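Local coordinates for protein LacI family sugar-binding transcriptional regulator (Enterococcus faecalis V583, PDB 4RK0) that binds ribose between the two lobes of its sugar-binding core and probably regulates transcription as a LacI-family DNA-binding repressor, at residues Q127-M132 against K154-E159; D103-D108 against Q258-Q263. One frame throughout, in Å; residues are numbered along the deposited sequence.

Contact 1: residues Q127-M132 against K154-E159; sequences QVIVVM and KVQLIE
Strands Q127-M132 and K154-E159 run parallel and in step, from Q127 beside K154 to M132 beside E159, their short axes 4.6 Å apart at the closest point and turned by -26°. Five backbone hydrogen bonds join them in the parallel pattern: V128 and V130 each offer both N and O to the partner strand, and M132 N closes the row on I158 O. The shortest runs from V130 N to Q156 O at 2.8 Å, and the same carbonyl oxygen receives a CA-H...O contact from I129 CA at 3.1 Å.

On the face carrying I129, V131, Q156 and I158, the two branches of I129 divide the work. CD1 lies alongside the Q156 chain, 3.7 Å from Q156 CB, while CG2 meets the end of I158, with I158 CD1 3.8 Å away. I158 places CG1 beside its own backbone N (chi1 -65°) and extends it back toward I129; A170 and I174 of helix 164-175 pack against this isoleucine. The other face belongs to V128, V130, M132, V155 and L157. Here V155 straddles two valines, its CG1 3.8 Å from V130 CG2 and its CG2 4.0 Å from V128 CG2. M132 holds CG between its backbone N and carbonyl carbon (chi1 71°), and both CG and SD press on one methyl of L157, the CG to L157 CD1 distance of 3.4 Å being tight for two carbons. F147 of helix 138-150 lies against V128, V130 and V155.

K154-E159 is the outermost strand of a four-stranded parallel sheet within the chain, and with helix 138-150 the pair forms a beta-alpha-beta unit, the building block of the periplasmic-binding-protein-like fold.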
loop_
_atom_site.group_PDB
_atom_site.type_symbol
_atom_site.label_atom_id
_atom_site.label_comp_id
_atom_site.label_asym_id
_atom_site.label_seq_id
_atom_site.Cartn_x
_atom_site.Cartn_y
_atom_site.Cartn_z
ATOM N N GLN A 127 -16.988 7.079 -28.312
ATOM C CA GLN A 127 -17.858 6.466 -27.328
ATOM C C GLN A 127 -16.997 5.975 -26.198
ATOM O O GLN A 127 -16.153 5.088 -26.395
ATOM C CB GLN A 127 -18.628 5.306 -27.941
ATOM C CG GLN A 127 -19.408 5.712 -29.187
ATOM C CD GLN A 127 -20.233 4.577 -29.752
ATOM O OE1 GLN A 127 -19.921 4.042 -30.812
ATOM N NE2 GLN A 127 -21.288 4.200 -29.044
ATOM N N VAL A 128 -17.178 6.585 -25.046
ATOM C CA VAL A 128 -16.381 6.259 -23.868
ATOM C C VAL A 128 -17.216 5.972 -22.649
ATOM O O VAL A 128 -18.372 6.371 -22.546
ATOM C CB VAL A 128 -15.410 7.386 -23.505
ATOM C CG1 VAL A 128 -14.453 7.662 -24.644
ATOM C CG2 VAL A 128 -16.175 8.651 -23.104
ATOM N N ILE A 129 -16.587 5.280 -21.708
ATOM C CA ILE A 129 -17.191 4.930 -20.455
ATOM C C ILE A 129 -16.373 5.580 -19.372
ATOM O O ILE A 129 -15.146 5.571 -19.443
ATOM C CB ILE A 129 -17.143 3.408 -20.193
ATOM C CG1 ILE A 129 -17.837 2.602 -21.285
ATOM C CG2 ILE A 129 -17.711 3.124 -18.825
ATOM C CD1 ILE A 129 -19.333 2.538 -21.136
ATOM N N VAL A 130 -17.043 6.122 -18.367
ATOM C CA VAL A 130 -16.381 6.564 -17.157
ATOM C C VAL A 130 -16.785 5.611 -16.055
ATOM O O VAL A 130 -17.978 5.381 -15.824
ATOM C CB VAL A 130 -16.767 8.004 -16.760
ATOM C CG1 VAL A 130 -16.042 8.398 -15.476
ATOM C CG2 VAL A 130 -16.439 8.974 -17.872
ATOM N N VAL A 131 -15.801 5.020 -15.380
ATOM C CA VAL A 131 -16.091 4.029 -14.355
ATOM C C VAL A 131 -15.754 4.651 -13.020
ATOM O O VAL A 131 -14.590 5.063 -12.768
ATOM C CB VAL A 131 -15.246 2.735 -14.540
ATOM C CG1 VAL A 131 -15.585 1.720 -13.463
ATOM C CG2 VAL A 131 -15.451 2.128 -15.905
ATOM N N MET A 132 -16.754 4.723 -12.150
ATOM C CA MET A 132 -16.611 5.472 -10.884
ATOM C C MET A 132 -17.574 4.995 -9.806
ATOM O O MET A 132 -18.513 4.298 -10.130
ATOM C CB MET A 132 -16.825 6.961 -11.177
ATOM C CG MET A 132 -18.250 7.397 -11.519
ATOM S SD MET A 132 -18.204 9.152 -12.037
ATOM C CE MET A 132 -17.810 9.962 -10.499
ATOM N N LYS A 154 -20.264 10.784 -26.989
ATOM C CA LYS A 154 -21.126 9.913 -26.167
ATOM C C LYS A 154 -20.340 9.369 -24.982
ATOM O O LYS A 154 -19.275 8.775 -25.155
ATOM C CB LYS A 154 -21.686 8.770 -27.020
ATOM C CG LYS A 154 -22.573 9.266 -28.163
ATOM C CD LYS A 154 -22.422 8.445 -29.437
ATOM C CE LYS A 154 -23.267 9.015 -30.571
ATOM N NZ LYS A 154 -23.191 8.169 -31.793
ATOM N N VAL A 155 -20.838 9.648 -23.786
ATOM C CA VAL A 155 -20.247 9.187 -22.537
ATOM C C VAL A 155 -21.258 8.360 -21.780
ATOM O O VAL A 155 -22.395 8.790 -21.607
ATOM C CB VAL A 155 -19.888 10.364 -21.619
ATOM C CG1 VAL A 155 -19.221 9.857 -20.346
ATOM C CG2 VAL A 155 -19.021 11.383 -22.338
ATOM N N GLN A 156 -20.849 7.170 -21.338
ATOM C CA GLN A 156 -21.643 6.392 -20.432
ATOM C C GLN A 156 -20.931 6.176 -19.102
ATOM O O GLN A 156 -19.722 5.974 -19.024
ATOM C CB GLN A 156 -22.040 5.060 -21.078
ATOM C CG GLN A 156 -22.794 4.126 -20.139
ATOM C CD GLN A 156 -23.333 2.885 -20.834
ATOM O OE1 GLN A 156 -23.383 2.807 -22.067
ATOM N NE2 GLN A 156 -23.737 1.901 -20.038
ATOM N N LEU A 157 -21.733 6.240 -18.066
ATOM C CA LEU A 157 -21.307 6.119 -16.682
ATOM C C LEU A 157 -21.579 4.703 -16.189
ATOM O O LEU A 157 -22.713 4.222 -16.280
ATOM C CB LEU A 157 -22.086 7.125 -15.841
ATOM C CG LEU A 157 -21.678 7.260 -14.382
ATOM C CD1 LEU A 157 -20.221 7.667 -14.292
ATOM C CD2 LEU A 157 -22.563 8.273 -13.673
ATOM N N ILE A 158 -20.554 4.024 -15.686
ATOM C CA ILE A 158 -20.776 2.772 -14.941
ATOM C C ILE A 158 -20.317 2.955 -13.517
ATOM O O ILE A 158 -19.180 3.338 -13.279
ATOM C CB ILE A 158 -20.080 1.564 -15.587
ATOM C CG1 ILE A 158 -20.698 1.286 -16.961
ATOM C CG2 ILE A 158 -20.175 0.336 -14.671
ATOM C CD1 ILE A 158 -19.986 0.228 -17.767
ATOM N N GLU A 159 -21.218 2.719 -12.566
ATOM C CA GLU A 159 -20.882 2.846 -11.144
ATOM C C GLU A 159 -20.435 1.523 -10.600
ATOM O O GLU A 159 -20.984 0.451 -10.930
ATOM C CB GLU A 159 -22.057 3.415 -10.334
ATOM C CG GLU A 159 -22.519 4.755 -10.874
ATOM C CD GLU A 159 -23.748 5.295 -10.183
ATOM O OE1 GLU A 159 -24.678 4.524 -9.900
ATOM O OE2 GLU A 159 -23.781 6.509 -9.934
#

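Contact 2: residues D103-D108 against Q258-Q263; sequences DAVLTD and QTLPVQ
The mixed sheet of the other lobe of this periplasmic-binding-protein-like fold gains a strand from far along the chain where Q258-Q263 pairs in parallel with D103-D108. The short strand axes approach to 4.4 Å at -28°, and V105, L106 and T107 stand beside Q258, T259 and L260. The bonds alternate between the strands: Q258 N to A104 O, L106 N to Q258 O at 2.8 Å, and L260 N to L106 O, also at 2.8 Å. In the last of these the donor sits 30° out of the carbonyl plane of L106. A weak fourth bond, from D108 N to L260 O at 3.0 Å with a bent N-H...O angle of 126°, marks the place where regular pairing ends.

At that end, methyl groups of the second segment close on D108, on its backbone as well as on its CB. T259 holds CG2 opposite its backbone N and beside its carbonyl carbon, which sets this methyl 3.8 Å from D108 N and 3.9 Å from D108 CB. Past P261, V262 turns toward the residue just after strand 103-107 and lays CG2 3.6 Å from D108 O. Farther up, V105 CG1 and L260 CG are 4.2 Å apart, on the face packed against helix 233-249, where L236 and T240 touch V105.

The polar ends look beyond the pair. T107 OG1 is hydrogen-bonded to OE1 of Q231, a residue of the ribose pocket, and D108 OD1 accepts from R111 N as the N-cap of helix 109-122. Backbone bonds thus set the register, while the two polar side chains at the strand end tie it to a pocket residue and to a helix start; T107 is probably a second-shell residue positioning Q231 for the sugar.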
loop_
_atom_site.group_PDB
_atom_site.type_symbol
_atom_site.label_atom_id
_atom_site.label_comp_id
_atom_site.label_asym_id
_atom_site.label_seq_id
_atom_site.Cartn_x
_atom_site.Cartn_y
_atom_site.Cartn_z
ATOM N N ASP A 103 -8.144 25.229 7.022
ATOM C CA ASP A 103 -7.114 24.924 6.094
ATOM C C ASP A 103 -7.559 23.735 5.240
ATOM O O ASP A 103 -8.330 22.889 5.699
ATOM C CB ASP A 103 -5.830 24.541 6.855
ATOM C CG ASP A 103 -5.199 25.725 7.557
ATOM O OD1 ASP A 103 -5.499 26.868 7.178
ATOM O OD2 ASP A 103 -4.393 25.504 8.478
ATOM N N ALA A 104 -7.052 23.691 4.017
ATOM C CA ALA A 104 -7.290 22.581 3.074
ATOM C C ALA A 104 -6.228 22.544 1.980
ATOM O O ALA A 104 -5.756 23.578 1.502
ATOM C CB ALA A 104 -8.671 22.699 2.436
ATOM N N VAL A 105 -5.854 21.347 1.558
ATOM C CA VAL A 105 -4.975 21.229 0.383
ATOM C C VAL A 105 -5.655 20.321 -0.628
ATOM O O VAL A 105 -5.868 19.157 -0.331
ATOM C CB VAL A 105 -3.628 20.616 0.751
ATOM C CG1 VAL A 105 -2.676 20.775 -0.435
ATOM C CG2 VAL A 105 -3.071 21.291 1.997
ATOM N N LEU A 106 -6.010 20.867 -1.787
ATOM C CA LEU A 106 -6.677 20.123 -2.831
ATOM C C LEU A 106 -5.687 19.786 -3.932
ATOM O O LEU A 106 -4.583 20.340 -3.985
ATOM C CB LEU A 106 -7.806 20.961 -3.414
ATOM C CG LEU A 106 -9.013 21.141 -2.462
ATOM C CD1 LEU A 106 -8.725 22.154 -1.367
ATOM C CD2 LEU A 106 -10.257 21.506 -3.254
ATOM N N THR A 107 -6.062 18.863 -4.812
ATOM C CA THR A 107 -5.395 18.762 -6.070
ATOM C C THR A 107 -6.439 19.059 -7.124
ATOM O O THR A 107 -7.656 19.054 -6.844
ATOM C CB THR A 107 -4.725 17.398 -6.292
ATOM O OG1 THR A 107 -5.735 16.403 -6.446
ATOM C CG2 THR A 107 -3.840 17.039 -5.136
ATOM N N ASP A 108 -5.984 19.324 -8.337
ATOM C CA ASP A 108 -6.874 19.871 -9.326
ATOM C C ASP A 108 -7.676 18.813 -10.090
ATOM O O ASP A 108 -7.418 18.558 -11.248
ATOM C CB ASP A 108 -6.102 20.757 -10.296
ATOM C CG ASP A 108 -7.019 21.714 -11.061
ATOM O OD1 ASP A 108 -8.264 21.481 -11.168
ATOM O OD2 ASP A 108 -6.477 22.708 -11.564
ATOM N N GLN A 258 -4.862 25.689 -0.578
ATOM C CA GLN A 258 -4.054 25.576 -1.801
ATOM C C GLN A 258 -4.533 24.442 -2.695
ATOM O O GLN A 258 -4.995 23.434 -2.202
ATOM C CB GLN A 258 -2.617 25.231 -1.454
ATOM C CG GLN A 258 -1.973 26.077 -0.382
ATOM C CD GLN A 258 -0.493 25.778 -0.280
ATOM O OE1 GLN A 258 0.123 25.312 -1.246
ATOM N NE2 GLN A 258 0.091 26.050 0.881
ATOM N N THR A 259 -4.387 24.616 -3.996
ATOM C CA THR A 259 -4.601 23.552 -4.966
ATOM C C THR A 259 -3.307 23.194 -5.684
ATOM O O THR A 259 -2.701 24.043 -6.321
ATOM C CB THR A 259 -5.641 23.996 -5.991
ATOM O OG1 THR A 259 -6.839 24.304 -5.291
ATOM C CG2 THR A 259 -5.939 22.902 -7.009
ATOM N N LEU A 260 -2.899 21.929 -5.603
ATOM C CA LEU A 260 -1.725 21.437 -6.323
ATOM C C LEU A 260 -2.137 20.942 -7.708
ATOM O O LEU A 260 -3.241 20.336 -7.874
ATOM C CB LEU A 260 -1.018 20.330 -5.520
ATOM C CG LEU A 260 -0.569 20.653 -4.091
ATOM C CD1 LEU A 260 0.219 19.490 -3.512
ATOM C CD2 LEU A 260 0.266 21.914 -4.010
ATOM N N PRO A 261 -1.277 21.170 -8.714
ATOM C CA PRO A 261 -1.576 20.815 -10.085
ATOM C C PRO A 261 -1.432 19.309 -10.381
ATOM O O PRO A 261 -0.846 18.585 -9.608
ATOM C CB PRO A 261 -0.528 21.603 -10.875
ATOM C CG PRO A 261 0.657 21.546 -9.984
ATOM C CD PRO A 261 0.095 21.722 -8.594
ATOM N N VAL A 262 -2.043 18.885 -11.470
ATOM C CA VAL A 262 -1.941 17.499 -11.955
ATOM C C VAL A 262 -1.454 17.521 -13.407
ATOM O O VAL A 262 -1.521 18.559 -14.068
ATOM C CB VAL A 262 -3.303 16.749 -11.839
ATOM C CG1 VAL A 262 -3.767 16.722 -10.399
ATOM C CG2 VAL A 262 -4.376 17.315 -12.745
ATOM N N GLN A 263 -0.986 16.384 -13.927
ATOM C CA GLN A 263 -0.618 16.290 -15.357
ATOM C C GLN A 263 -0.851 14.896 -15.911
ATOM O O GLN A 263 -0.868 13.901 -15.148
ATOM C CB GLN A 263 0.847 16.650 -15.526
ATOM C CG GLN A 263 1.763 15.628 -14.931
ATOM C CD GLN A 263 3.201 16.092 -14.944
ATOM O OE1 GLN A 263 3.666 16.665 -15.925
ATOM N NE2 GLN A 263 3.911 15.848 -13.852
#

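How the contacts relate
Contacts 1 and 2 belong to the two different sheets of the chain, one in each lobe, with ribose bound between them. Their centres lie 25 Å apart and their nearest atoms about 13 Å, so they do not touch. Both are parallel strand pairs, yet 127-132 and 154-159 are separated by little more than one helix, whereas 103-108 and 258-263 bracket 149 residues, among them all of contact 1. Between the two segments of contact 2 the chain crosses to the other lobe, builds its sheet, and comes back. Contact 2 is nearer the sugar, the T107 side chain being about 6 Å from it against about 10 Å for that of M132 in contact 1.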